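Short-chain dehydrogenase/reductase SDR (Vibrio parahaemolyticus, PDB 3GUY) probably catalyses NAD(P)-dependent oxidation or reduction of an unspecified substrate, as a Rossmann-fold member of the short-chain dehydrogenase/reductase family. Local coordinates at residues 72-78 with 122-128. The protein carries 2 engineered substitutions. Numbering follows the deposited sequence.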
ATOM      1  N   ILE D  72       2.778  36.027  -3.027  1.00 44.01           N
ATOM      2  CA  ILE D  72       2.323  34.708  -2.677  1.00 43.25           C
ATOM      3  C   ILE D  72       2.683  33.813  -3.861  1.00 42.01           C
ATOM      4  O   ILE D  72       2.313  34.102  -4.993  1.00 41.93           O
ATOM      5  CB  ILE D  72       0.807  34.688  -2.477  1.00 43.58           C
ATOM      6  CG1 ILE D  72       0.392  35.629  -1.344  1.00 44.38           C
ATOM      7  CG2 ILE D  72       0.285  33.283  -2.183  1.00 42.34           C
ATOM      8  CD1 ILE D  72      -1.090  35.932  -1.386  1.00 43.70           C
ATOM      9  N   PRO D  73       3.397  32.715  -3.609  1.00 40.34           N
ATOM     10  CA  PRO D  73       3.666  31.853  -4.760  1.00 39.04           C
ATOM     11  C   PRO D  73       2.396  31.202  -5.287  1.00 37.38           C
ATOM     12  O   PRO D  73       1.448  30.981  -4.534  1.00 36.45           O
ATOM     13  CB  PRO D  73       4.632  30.810  -4.211  1.00 39.24           C
ATOM     14  CG  PRO D  73       4.515  30.868  -2.753  1.00 39.82           C
ATOM     15  CD  PRO D  73       4.054  32.241  -2.379  1.00 40.72           C
ATOM     16  N   SER D  74       2.375  30.937  -6.583  1.00 35.83           N
ATOM     17  CA  SER D  74       1.266  30.212  -7.171  1.00 34.72           C
ATOM     18  C   SER D  74       1.594  28.706  -7.217  1.00 33.44           C
ATOM     19  O   SER D  74       0.701  27.868  -7.166  1.00 31.47           O
ATOM     20  CB  SER D  74       1.012  30.727  -8.578  1.00 35.31           C
ATOM     21  OG  SER D  74       2.169  30.551  -9.373  1.00 35.36           O
ATOM     22  N   THR D  75       2.884  28.392  -7.342  1.00 32.28           N
ATOM     23  CA  THR D  75       3.363  27.009  -7.230  1.00 32.37           C
ATOM     24  C   THR D  75       4.618  27.005  -6.363  1.00 30.81           C
ATOM     25  O   THR D  75       5.414  27.964  -6.380  1.00 31.20           O
ATOM     26  CB  THR D  75       3.670  26.412  -8.637  1.00 32.80           C
ATOM     27  OG1 THR D  75       2.518  26.582  -9.473  1.00 35.14           O
ATOM     28  CG2 THR D  75       3.999  24.916  -8.574  1.00 31.12           C
ATOM     29  N   VAL D  76       4.742  25.941  -5.568  1.00 29.07           N
ATOM     30  CA  VAL D  76       5.958  25.620  -4.874  1.00 27.21           C
ATOM     31  C   VAL D  76       6.324  24.169  -5.193  1.00 26.58           C
ATOM     32  O   VAL D  76       5.526  23.242  -5.012  1.00 25.41           O
ATOM     33  CB  VAL D  76       5.851  25.819  -3.355  1.00 28.05           C
ATOM     34  CG1 VAL D  76       7.177  25.472  -2.753  1.00 23.58           C
ATOM     35  CG2 VAL D  76       5.389  27.275  -3.003  1.00 26.33           C
ATOM     36  N   VAL D  77       7.509  23.987  -5.721  1.00 26.09           N
ATOM     37  CA  VAL D  77       7.952  22.686  -6.087  1.00 27.22           C
ATOM     38  C   VAL D  77       9.049  22.306  -5.113  1.00 27.89           C
ATOM     39  O   VAL D  77      10.115  22.928  -5.086  1.00 28.96           O
ATOM     40  CB  VAL D  77       8.464  22.623  -7.504  1.00 27.60           C
ATOM     41  CG1 VAL D  77       9.052  21.238  -7.788  1.00 24.47           C
ATOM     42  CG2 VAL D  77       7.327  22.976  -8.478  1.00 27.04           C
ATOM     43  N   HIS D  78       8.814  21.267  -4.334  1.00 26.95           N
ATOM     44  CA  HIS D  78       9.853  20.816  -3.419  1.00 27.19           C
ATOM     45  C   HIS D  78      10.573  19.628  -4.033  1.00 27.06           C
ATOM     46  O   HIS D  78       9.994  18.552  -4.145  1.00 25.85           O
ATOM     47  CB  HIS D  78       9.245  20.476  -2.044  1.00 26.78           C
ATOM     48  CG  HIS D  78      10.248  20.021  -1.023  1.00 27.83           C
ATOM     49  ND1 HIS D  78      11.257  20.831  -0.562  1.00 26.94           N
ATOM     50  CD2 HIS D  78      10.438  18.815  -0.428  1.00 27.07           C
ATOM     51  CE1 HIS D  78      12.005  20.165   0.310  1.00 31.30           C
ATOM     52  NE2 HIS D  78      11.538  18.932   0.402  1.00 26.92           N
ATOM     53  N   PRO D 122      -4.828  29.633  -3.210  1.00 38.33           N
ATOM     54  CA  PRO D 122      -4.763  28.569  -4.232  1.00 37.80           C
ATOM     55  C   PRO D 122      -3.300  28.311  -4.646  1.00 36.29           C
ATOM     56  O   PRO D 122      -2.832  28.811  -5.646  1.00 37.10           O
ATOM     57  CB  PRO D 122      -5.609  29.134  -5.377  1.00 38.07           C
ATOM     58  CG  PRO D 122      -5.373  30.657  -5.279  1.00 38.78           C
ATOM     59  CD  PRO D 122      -5.177  30.952  -3.783  1.00 38.91           C
ATOM     60  N   VAL D 123      -2.569  27.579  -3.831  1.00 34.09           N
ATOM     61  CA  VAL D 123      -1.177  27.265  -4.147  1.00 33.10           C
ATOM     62  C   VAL D 123      -1.131  25.773  -4.513  1.00 32.00           C
ATOM     63  O   VAL D 123      -1.898  24.999  -3.996  1.00 31.57           O
ATOM     64  CB  VAL D 123      -0.224  27.587  -2.966  1.00 32.73           C
ATOM     65  CG1 VAL D 123       1.246  27.246  -3.327  1.00 32.49           C
ATOM     66  CG2 VAL D 123      -0.318  29.037  -2.596  1.00 33.02           C
ATOM     67  N   ASN D 124      -0.290  25.411  -5.467  1.00 31.87           N
ATOM     68  CA  ASN D 124      -0.084  24.006  -5.831  1.00 31.04           C
ATOM     69  C   ASN D 124       1.267  23.652  -5.274  1.00 29.23           C
ATOM     70  O   ASN D 124       2.278  24.237  -5.672  1.00 29.39           O
ATOM     71  CB  ASN D 124      -0.090  23.789  -7.365  1.00 31.46           C
ATOM     72  CG  ASN D 124      -1.506  23.748  -7.958  1.00 34.58           C
ATOM     73  OD1 ASN D 124      -2.504  23.502  -7.243  1.00 35.24           O
ATOM     74  ND2 ASN D 124      -1.601  24.003  -9.286  1.00 36.21           N
ATOM     75  N   VAL D 125       1.284  22.749  -4.295  1.00 27.77           N
ATOM     76  CA  VAL D 125       2.523  22.326  -3.703  1.00 27.07           C
ATOM     77  C   VAL D 125       2.907  21.006  -4.345  1.00 25.87           C
ATOM     78  O   VAL D 125       2.203  20.025  -4.205  1.00 26.37           O
ATOM     79  CB  VAL D 125       2.365  22.215  -2.191  1.00 26.90           C
ATOM     80  CG1 VAL D 125       3.621  21.712  -1.589  1.00 25.26           C
ATOM     81  CG2 VAL D 125       2.006  23.624  -1.634  1.00 26.21           C
ATOM     82  N   VAL D 126       3.988  21.010  -5.089  1.00 25.14           N
ATOM     83  CA  VAL D 126       4.436  19.838  -5.785  1.00 25.06           C
ATOM     84  C   VAL D 126       5.530  19.190  -4.949  1.00 24.58           C
ATOM     85  O   VAL D 126       6.678  19.651  -4.911  1.00 23.03           O
ATOM     86  CB  VAL D 126       4.960  20.150  -7.185  1.00 24.01           C
ATOM     87  CG1 VAL D 126       5.468  18.847  -7.860  1.00 22.61           C
ATOM     88  CG2 VAL D 126       3.873  20.875  -8.036  1.00 23.89           C
ATOM     89  N   MET D 127       5.184  18.072  -4.323  1.00 25.69           N
ATOM     90  CA  MET D 127       6.173  17.341  -3.511  1.00 24.64           C
ATOM     91  C   MET D 127       6.859  16.212  -4.295  1.00 24.89           C
ATOM     92  O   MET D 127       6.260  15.193  -4.606  1.00 23.56           O
ATOM     93  CB  MET D 127       5.484  16.834  -2.258  1.00 26.00           C
ATOM     94  CG  MET D 127       4.898  17.963  -1.349  1.00 28.73           C
ATOM     95  SD  MET D 127       6.129  19.033  -0.478  1.00 22.73           S
ATOM     96  CE  MET D 127       7.019  17.598   0.275  1.00 27.57           C
ATOM     97  N   ILE D 128       8.143  16.370  -4.597  1.00 24.93           N
ATOM     98  CA  ILE D 128       8.841  15.347  -5.357  1.00 25.43           C
ATOM     99  C   ILE D 128       9.487  14.342  -4.412  1.00 24.35           C
ATOM    100  O   ILE D 128      10.286  14.708  -3.531  1.00 23.75           O
ATOM    101  CB  ILE D 128       9.856  15.926  -6.324  1.00 27.00           C
ATOM    102  CG1 ILE D 128       9.134  16.904  -7.296  1.00 28.24           C
ATOM    103  CG2 ILE D 128      10.567  14.811  -7.073  1.00 26.75           C
ATOM    104  CD1 ILE D 128      10.059  17.587  -8.198  1.00 29.22           C
TER
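Val126 N gives its hydrogen to Val76 O over 2.7 Å, an almost straight bond (169° at the hydrogen). The same carbonyl oxygen takes a CA-H...O contact from Val125, whose CA lies 3.4 Å from Val76 O. Four more backbone bonds complete the ladder: Asn124 N to Ser74 O, Val76 N to Asn124 O, His78 N to Val126 O and Ile128 N to His78 O. Even-numbered residues on both segments therefore carry all the bonds, the pattern of neighbouring parallel strands, whose axes here come within 4.7 Å of each other and run 10° from parallel. On the face bearing Thr75, Val77, Asn124 and Val126, Val77 and Val126 stand side by side, with CG2 of Val77 3.9 Å from CB of Val126. Val77 CG1, anti to its own N (chi1 174°), runs instead toward Ile128 and meets its CD1 at 3.8 Å. On the face bearing Val76, His78, Val125 and Met127, the Met127 chain bends at both chi2 and chi3, which brings its CE within 3.7 Å of His78 CD2; the methyl approaches the imidazole obliquely while SD lies 3.8 Å from His78 CB. Nearer the start of the strands, Val123 CG1 touches Val76 CG2. OD1 of Asn124 accepts a hydrogen bond from NZ of Lys167. These are central strands of the Rossmann sheet: the 26-residue helix 93-118 makes the crossover between them, packing Leu114 against Val76 and Val125, while strand 4-7 pairs with 75-78 and strand 167-174 lies beyond 124-128.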